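Local coordinates for protein lectin (Lotus tetragonolobus, PDB 2EIG) that binds sugars, probably L-fucosyl-containing glycans, as a calcium- and manganese-containing tetrameric seed lectin of the legume family, at residues S71-F85 / V202-H216. Residues are numbered along the deposited sequence; the frame is centred on the assembly and turned at random.
Sequences SNVQRYPPTDGVVFF and VGFSATTWNPERERH
Strands 81-85 and 202-208 are antiparallel neighbours in the seven-stranded sheet, while Ser71 pairs with Arg215 in the other sheet; pieces of both sheets thus meet across the two segments, with the loops 73-80 and 209-213 packed against each other. The strand axes run at 160°, and Val83 with Ser205 is a hydrogen-bonded pair, Val83 N to Ser205 O measuring 2.7 Å. A classic beta bulge sets Asp80 and Gly81 both against Thr207, with Asp80 N 2.8 Å from Thr207 O. The peptide before Asp80 is cis, and the Asp80 side chain lies about 4 Å from the bound calcium, consistent with the cis-peptide aspartate near the sugar-binding site in relatives of the legume lectin jelly-roll sandwich. Thr79 OG1 donates to Asp80 OD2 from above the carboxylate plane. Between the sheets, Phe84 and Phe204 form a T-shaped (edge-to-face) pair, the Phe84 edge toward the Phe204 face, planes at 72°. His216 NE2 donates to Glu214 OE2 (2.8 Å), an oxygen also held by Ser121; His216 ND1 is hydrogen-bonded to Met30 O, so both ring nitrogens appear protonated. In the loops, the Arg213 guanidinium stacks on Tyr76 as a cation-pi contact, Arg213 CZ 3.7 Å from the ring centroid; Arg213 NE donates to Pro211 O, 2.9 Å away in the guanidinium plane, which fixes the group's rotation.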
loop_
_atom_site.group_PDB
_atom_site.type_symbol
_atom_site.label_atom_id
_atom_site.label_comp_id
_atom_site.label_asym_id
_atom_site.label_seq_id
_atom_site.Cartn_x
_atom_site.Cartn_y
_atom_site.Cartn_z
ATOM N N SER A 71 -2.570 17.947 -27.697
ATOM C CA SER A 71 -3.335 18.845 -28.557
ATOM C C SER A 71 -3.967 18.108 -29.688
ATOM O O SER A 71 -3.327 17.254 -30.326
ATOM C CB SER A 71 -2.451 19.960 -29.109
ATOM O OG SER A 71 -1.937 20.688 -28.039
ATOM N N ASN A 72 -5.224 18.465 -29.941
ATOM C CA ASN A 72 -5.969 17.946 -31.108
ATOM C C ASN A 72 -5.308 18.342 -32.428
ATOM O O ASN A 72 -4.661 19.353 -32.505
ATOM C CB ASN A 72 -7.400 18.503 -31.123
ATOM C CG ASN A 72 -8.243 17.989 -29.999
ATOM O OD1 ASN A 72 -7.787 17.206 -29.172
ATOM N ND2 ASN A 72 -9.509 18.460 -29.943
ATOM N N VAL A 73 -5.461 17.513 -33.445
ATOM C CA VAL A 73 -4.934 17.781 -34.762
ATOM C C VAL A 73 -6.085 17.630 -35.759
ATOM O O VAL A 73 -6.807 16.628 -35.725
ATOM C CB VAL A 73 -3.871 16.728 -35.214
ATOM C CG1 VAL A 73 -3.288 17.103 -36.593
ATOM C CG2 VAL A 73 -2.772 16.557 -34.203
ATOM N N GLN A 74 -6.449 18.648 -36.518
ATOM C CA GLN A 74 -7.244 19.708 -36.026
ATOM C C GLN A 74 -8.610 18.957 -35.914
ATOM O O GLN A 74 -9.182 18.930 -34.839
ATOM C CB GLN A 74 -7.256 20.922 -36.996
ATOM C CG GLN A 74 -6.028 21.905 -36.793
ATOM C CD GLN A 74 -4.658 21.342 -37.333
ATOM O OE1 GLN A 74 -3.673 21.216 -36.568
ATOM N NE2 GLN A 74 -4.596 21.034 -38.673
ATOM N N ARG A 75 -9.082 18.244 -36.946
ATOM C CA ARG A 75 -10.395 17.504 -36.780
ATOM C C ARG A 75 -10.317 16.020 -36.377
ATOM O O ARG A 75 -11.345 15.391 -36.087
ATOM C CB ARG A 75 -11.385 17.715 -37.979
ATOM C CG ARG A 75 -11.179 16.772 -39.196
ATOM C CD ARG A 75 -9.659 16.409 -39.334
ATOM N NE ARG A 75 -9.242 16.057 -40.674
ATOM C CZ ARG A 75 -8.051 16.366 -41.189
ATOM N NH1 ARG A 75 -7.751 16.017 -42.452
ATOM N NH2 ARG A 75 -7.160 17.042 -40.451
ATOM N N TYR A 76 -9.111 15.447 -36.360
ATOM C CA TYR A 76 -8.969 14.020 -36.061
ATOM C C TYR A 76 -9.331 13.732 -34.605
ATOM O O TYR A 76 -9.096 14.569 -33.706
ATOM C CB TYR A 76 -7.565 13.504 -36.347
ATOM C CG TYR A 76 -7.069 13.623 -37.766
ATOM C CD1 TYR A 76 -6.009 14.490 -38.073
ATOM C CD2 TYR A 76 -7.597 12.846 -38.788
ATOM C CE1 TYR A 76 -5.514 14.605 -39.359
ATOM C CE2 TYR A 76 -7.116 12.974 -40.109
ATOM C CZ TYR A 76 -6.062 13.842 -40.380
ATOM O OH TYR A 76 -5.547 13.958 -41.663
ATOM N N PRO A 77 -9.902 12.534 -34.351
ATOM C CA PRO A 77 -10.117 12.224 -32.937
ATOM C C PRO A 77 -8.742 11.923 -32.235
ATOM O O PRO A 77 -7.777 11.556 -32.896
ATOM C CB PRO A 77 -11.095 11.026 -32.971
ATOM C CG PRO A 77 -10.906 10.376 -34.303
ATOM C CD PRO A 77 -10.314 11.437 -35.254
ATOM N N PRO A 78 -8.639 12.170 -30.919
ATOM C CA PRO A 78 -7.311 11.958 -30.311
ATOM C C PRO A 78 -6.911 10.487 -30.131
ATOM O O PRO A 78 -7.756 9.625 -29.761
ATOM C CB PRO A 78 -7.422 12.607 -28.931
ATOM C CG PRO A 78 -8.852 12.813 -28.667
ATOM C CD PRO A 78 -9.649 12.607 -29.942
ATOM N N THR A 79 -5.624 10.231 -30.363
ATOM C CA THR A 79 -4.930 9.018 -29.945
ATOM C C THR A 79 -3.440 9.273 -30.068
ATOM O O THR A 79 -3.060 10.204 -30.738
ATOM C CB THR A 79 -5.324 7.725 -30.721
ATOM O OG1 THR A 79 -4.510 7.500 -31.871
ATOM C CG2 THR A 79 -6.753 7.716 -31.090
ATOM N N ASP A 80 -2.607 8.495 -29.371
ATOM C CA ASP A 80 -3.085 7.455 -28.455
ATOM C C ASP A 80 -2.716 7.749 -27.024
ATOM O O ASP A 80 -3.355 7.307 -26.110
ATOM C CB ASP A 80 -2.501 6.103 -28.874
ATOM C CG ASP A 80 -3.441 5.325 -29.774
ATOM O OD1 ASP A 80 -4.319 4.669 -29.190
ATOM O OD2 ASP A 80 -3.286 5.391 -31.030
ATOM N N GLY A 81 -1.614 8.433 -26.823
ATOM C CA GLY A 81 -1.292 8.874 -25.492
ATOM C C GLY A 81 0.182 9.056 -25.416
ATOM O O GLY A 81 0.870 8.799 -26.388
ATOM N N VAL A 82 0.628 9.524 -24.261
ATOM C CA VAL A 82 2.038 9.627 -23.948
ATOM C C VAL A 82 2.201 9.008 -22.545
ATOM O O VAL A 82 1.336 9.146 -21.673
ATOM C CB VAL A 82 2.567 11.118 -24.027
ATOM C CG1 VAL A 82 1.711 12.087 -23.171
ATOM C CG2 VAL A 82 4.084 11.221 -23.608
ATOM N N VAL A 83 3.296 8.287 -22.358
ATOM C CA VAL A 83 3.607 7.716 -21.060
ATOM C C VAL A 83 4.952 8.142 -20.545
ATOM O O VAL A 83 5.841 8.353 -21.331
ATOM C CB VAL A 83 3.476 6.170 -21.089
ATOM C CG1 VAL A 83 2.221 5.801 -21.927
ATOM C CG2 VAL A 83 4.760 5.486 -21.614
ATOM N N PHE A 84 5.063 8.283 -19.227
ATOM C CA PHE A 84 6.313 8.182 -18.544
ATOM C C PHE A 84 6.555 6.702 -18.169
ATOM O O PHE A 84 5.674 6.037 -17.616
ATOM C CB PHE A 84 6.361 9.036 -17.259
ATOM C CG PHE A 84 7.644 8.834 -16.481
ATOM C CD1 PHE A 84 8.827 9.486 -16.877
ATOM C CD2 PHE A 84 7.702 7.929 -15.432
ATOM C CE1 PHE A 84 10.008 9.272 -16.199
ATOM C CE2 PHE A 84 8.866 7.707 -14.740
ATOM C CZ PHE A 84 10.033 8.391 -15.102
ATOM N N PHE A 85 7.731 6.204 -18.479
ATOM C CA PHE A 85 8.047 4.805 -18.282
ATOM C C PHE A 85 9.512 4.500 -17.905
ATOM O O PHE A 85 10.456 5.237 -18.263
ATOM C CB PHE A 85 7.575 3.904 -19.462
ATOM C CG PHE A 85 8.493 3.877 -20.694
ATOM C CD1 PHE A 85 9.080 2.698 -21.084
ATOM C CD2 PHE A 85 8.660 5.002 -21.517
ATOM C CE1 PHE A 85 9.873 2.602 -22.256
ATOM C CE2 PHE A 85 9.487 4.936 -22.688
ATOM C CZ PHE A 85 10.066 3.733 -23.067
ATOM N N VAL A 202 14.706 5.855 -18.092
ATOM C CA VAL A 202 13.527 6.659 -17.747
ATOM C C VAL A 202 13.310 7.530 -18.938
ATOM O O VAL A 202 14.286 7.949 -19.633
ATOM C CB VAL A 202 13.699 7.491 -16.434
ATOM C CG1 VAL A 202 13.893 6.527 -15.293
ATOM C CG2 VAL A 202 14.931 8.482 -16.531
ATOM N N GLY A 203 12.038 7.801 -19.185
ATOM C CA GLY A 203 11.655 8.638 -20.276
ATOM C C GLY A 203 10.217 8.461 -20.693
ATOM O O GLY A 203 9.336 8.086 -19.918
ATOM N N PHE A 204 9.975 8.790 -21.948
ATOM C CA PHE A 204 8.616 8.902 -22.438
ATOM C C PHE A 204 8.459 8.106 -23.693
ATOM O O PHE A 204 9.396 7.961 -24.467
ATOM C CB PHE A 204 8.271 10.365 -22.744
ATOM C CG PHE A 204 8.453 11.273 -21.581
ATOM C CD1 PHE A 204 9.658 11.982 -21.420
ATOM C CD2 PHE A 204 7.421 11.441 -20.631
ATOM C CE1 PHE A 204 9.824 12.832 -20.334
ATOM C CE2 PHE A 204 7.600 12.309 -19.529
ATOM C CZ PHE A 204 8.814 13.004 -19.401
ATOM N N SER A 205 7.248 7.597 -23.877
ATOM C CA SER A 205 6.859 6.981 -25.096
ATOM C C SER A 205 5.504 7.538 -25.471
ATOM O O SER A 205 4.646 7.759 -24.607
ATOM C CB SER A 205 6.771 5.458 -24.906
ATOM O OG SER A 205 6.309 4.883 -26.084
ATOM N N ALA A 206 5.306 7.741 -26.763
ATOM C CA ALA A 206 4.048 8.284 -27.263
ATOM C C ALA A 206 3.748 7.736 -28.633
ATOM O O ALA A 206 4.647 7.462 -29.388
ATOM C CB ALA A 206 4.116 9.809 -27.300
ATOM N N THR A 207 2.469 7.543 -28.953
ATOM C CA THR A 207 2.083 7.039 -30.242
ATOM C C THR A 207 0.855 7.804 -30.713
ATOM O O THR A 207 0.129 8.391 -29.932
ATOM C CB THR A 207 1.641 5.535 -30.215
ATOM O OG1 THR A 207 0.685 5.373 -29.154
ATOM C CG2 THR A 207 2.826 4.617 -30.029
ATOM N N THR A 208 0.659 7.770 -32.019
ATOM C CA THR A 208 -0.530 8.311 -32.660
ATOM C C THR A 208 -0.861 7.248 -33.710
ATOM O O THR A 208 -0.075 6.358 -34.005
ATOM C CB THR A 208 -0.261 9.658 -33.335
ATOM O OG1 THR A 208 0.786 9.489 -34.293
ATOM C CG2 THR A 208 0.146 10.755 -32.298
ATOM N N TRP A 209 -2.045 7.353 -34.255
ATOM C CA TRP A 209 -2.560 6.302 -35.091
ATOM C C TRP A 209 -2.916 6.945 -36.454
ATOM O O TRP A 209 -2.263 7.906 -36.901
ATOM C CB TRP A 209 -3.749 5.630 -34.378
ATOM C CG TRP A 209 -4.215 4.372 -34.987
ATOM C CD1 TRP A 209 -5.470 4.108 -35.457
ATOM C CD2 TRP A 209 -3.438 3.194 -35.227
ATOM N NE1 TRP A 209 -5.519 2.855 -35.984
ATOM C CE2 TRP A 209 -4.290 2.261 -35.853
ATOM C CE3 TRP A 209 -2.109 2.827 -34.951
ATOM C CZ2 TRP A 209 -3.869 0.954 -36.192
ATOM C CZ3 TRP A 209 -1.666 1.553 -35.348
ATOM C CH2 TRP A 209 -2.553 0.628 -35.946
ATOM N N ASN A 210 -3.928 6.405 -37.116
ATOM C CA ASN A 210 -4.373 6.946 -38.376
ATOM C C ASN A 210 -5.743 6.336 -38.575
ATOM O O ASN A 210 -5.836 5.119 -38.702
ATOM C CB ASN A 210 -3.408 6.548 -39.506
ATOM C CG ASN A 210 -3.700 7.266 -40.818
ATOM O OD1 ASN A 210 -2.844 7.310 -41.715
ATOM N ND2 ASN A 210 -4.897 7.843 -40.937
ATOM N N PRO A 211 -6.805 7.169 -38.595
ATOM C CA PRO A 211 -6.810 8.664 -38.497
ATOM C C PRO A 211 -6.493 9.319 -37.149
ATOM O O PRO A 211 -6.206 10.501 -37.121
ATOM C CB PRO A 211 -8.259 9.017 -38.830
ATOM C CG PRO A 211 -9.058 7.775 -38.393
ATOM C CD PRO A 211 -8.167 6.633 -38.793
ATOM N N GLU A 212 -6.615 8.586 -36.039
ATOM C CA GLU A 212 -6.644 9.190 -34.713
ATOM C C GLU A 212 -5.226 9.668 -34.377
ATOM O O GLU A 212 -4.271 8.983 -34.639
ATOM C CB GLU A 212 -7.099 8.167 -33.657
ATOM C CG GLU A 212 -8.593 7.773 -33.596
ATOM C CD GLU A 212 -8.923 6.618 -34.457
ATOM O OE1 GLU A 212 -8.136 6.277 -35.358
ATOM O OE2 GLU A 212 -9.991 6.027 -34.224
ATOM N N ARG A 213 -5.094 10.821 -33.757
ATOM C CA ARG A 213 -3.760 11.368 -33.506
ATOM C C ARG A 213 -3.899 12.606 -32.682
ATOM O O ARG A 213 -4.979 13.170 -32.558
ATOM C CB ARG A 213 -3.052 11.696 -34.807
ATOM C CG ARG A 213 -3.708 12.880 -35.564
ATOM C CD ARG A 213 -3.119 12.919 -36.918
ATOM N NE ARG A 213 -3.879 12.053 -37.814
ATOM C CZ ARG A 213 -3.445 11.679 -39.012
ATOM N NH1 ARG A 213 -2.228 12.044 -39.385
ATOM N NH2 ARG A 213 -4.211 10.922 -39.810
ATOM N N GLU A 214 -2.797 13.010 -32.085
ATOM C CA GLU A 214 -2.735 14.241 -31.330
ATOM C C GLU A 214 -1.243 14.598 -31.162
ATOM O O GLU A 214 -0.373 13.751 -31.379
ATOM C CB GLU A 214 -3.414 14.087 -29.959
ATOM C CG GLU A 214 -2.748 13.031 -29.130
ATOM C CD GLU A 214 -3.444 12.702 -27.831
ATOM O OE1 GLU A 214 -4.317 13.493 -27.362
ATOM O OE2 GLU A 214 -3.066 11.637 -27.264
ATOM N N ARG A 215 -0.958 15.840 -30.789
ATOM C CA ARG A 215 0.376 16.195 -30.332
ATOM C C ARG A 215 0.516 15.728 -28.867
ATOM O O ARG A 215 -0.488 15.703 -28.122
ATOM C CB ARG A 215 0.576 17.715 -30.414
ATOM C CG ARG A 215 0.447 18.352 -31.852
ATOM C CD ARG A 215 1.108 19.735 -31.957
ATOM N NE ARG A 215 2.524 19.653 -31.575
ATOM C CZ ARG A 215 3.512 19.239 -32.363
ATOM N NH1 ARG A 215 3.292 18.911 -33.631
ATOM N NH2 ARG A 215 4.747 19.178 -31.864
ATOM N N HIS A 216 1.740 15.368 -28.471
ATOM C CA HIS A 216 2.146 15.259 -27.061
ATOM C C HIS A 216 3.435 16.011 -26.957
ATOM O O HIS A 216 4.446 15.569 -27.445
ATOM C CB HIS A 216 2.380 13.811 -26.624
ATOM C CG HIS A 216 1.387 12.856 -27.191
ATOM N ND1 HIS A 216 1.622 12.170 -28.357
ATOM C CD2 HIS A 216 0.132 12.511 -26.799
ATOM C CE1 HIS A 216 0.578 11.406 -28.643
ATOM N NE2 HIS A 216 -0.327 11.570 -27.705
HETATM O O HOH W 1 -6.657 15.194 -32.660
#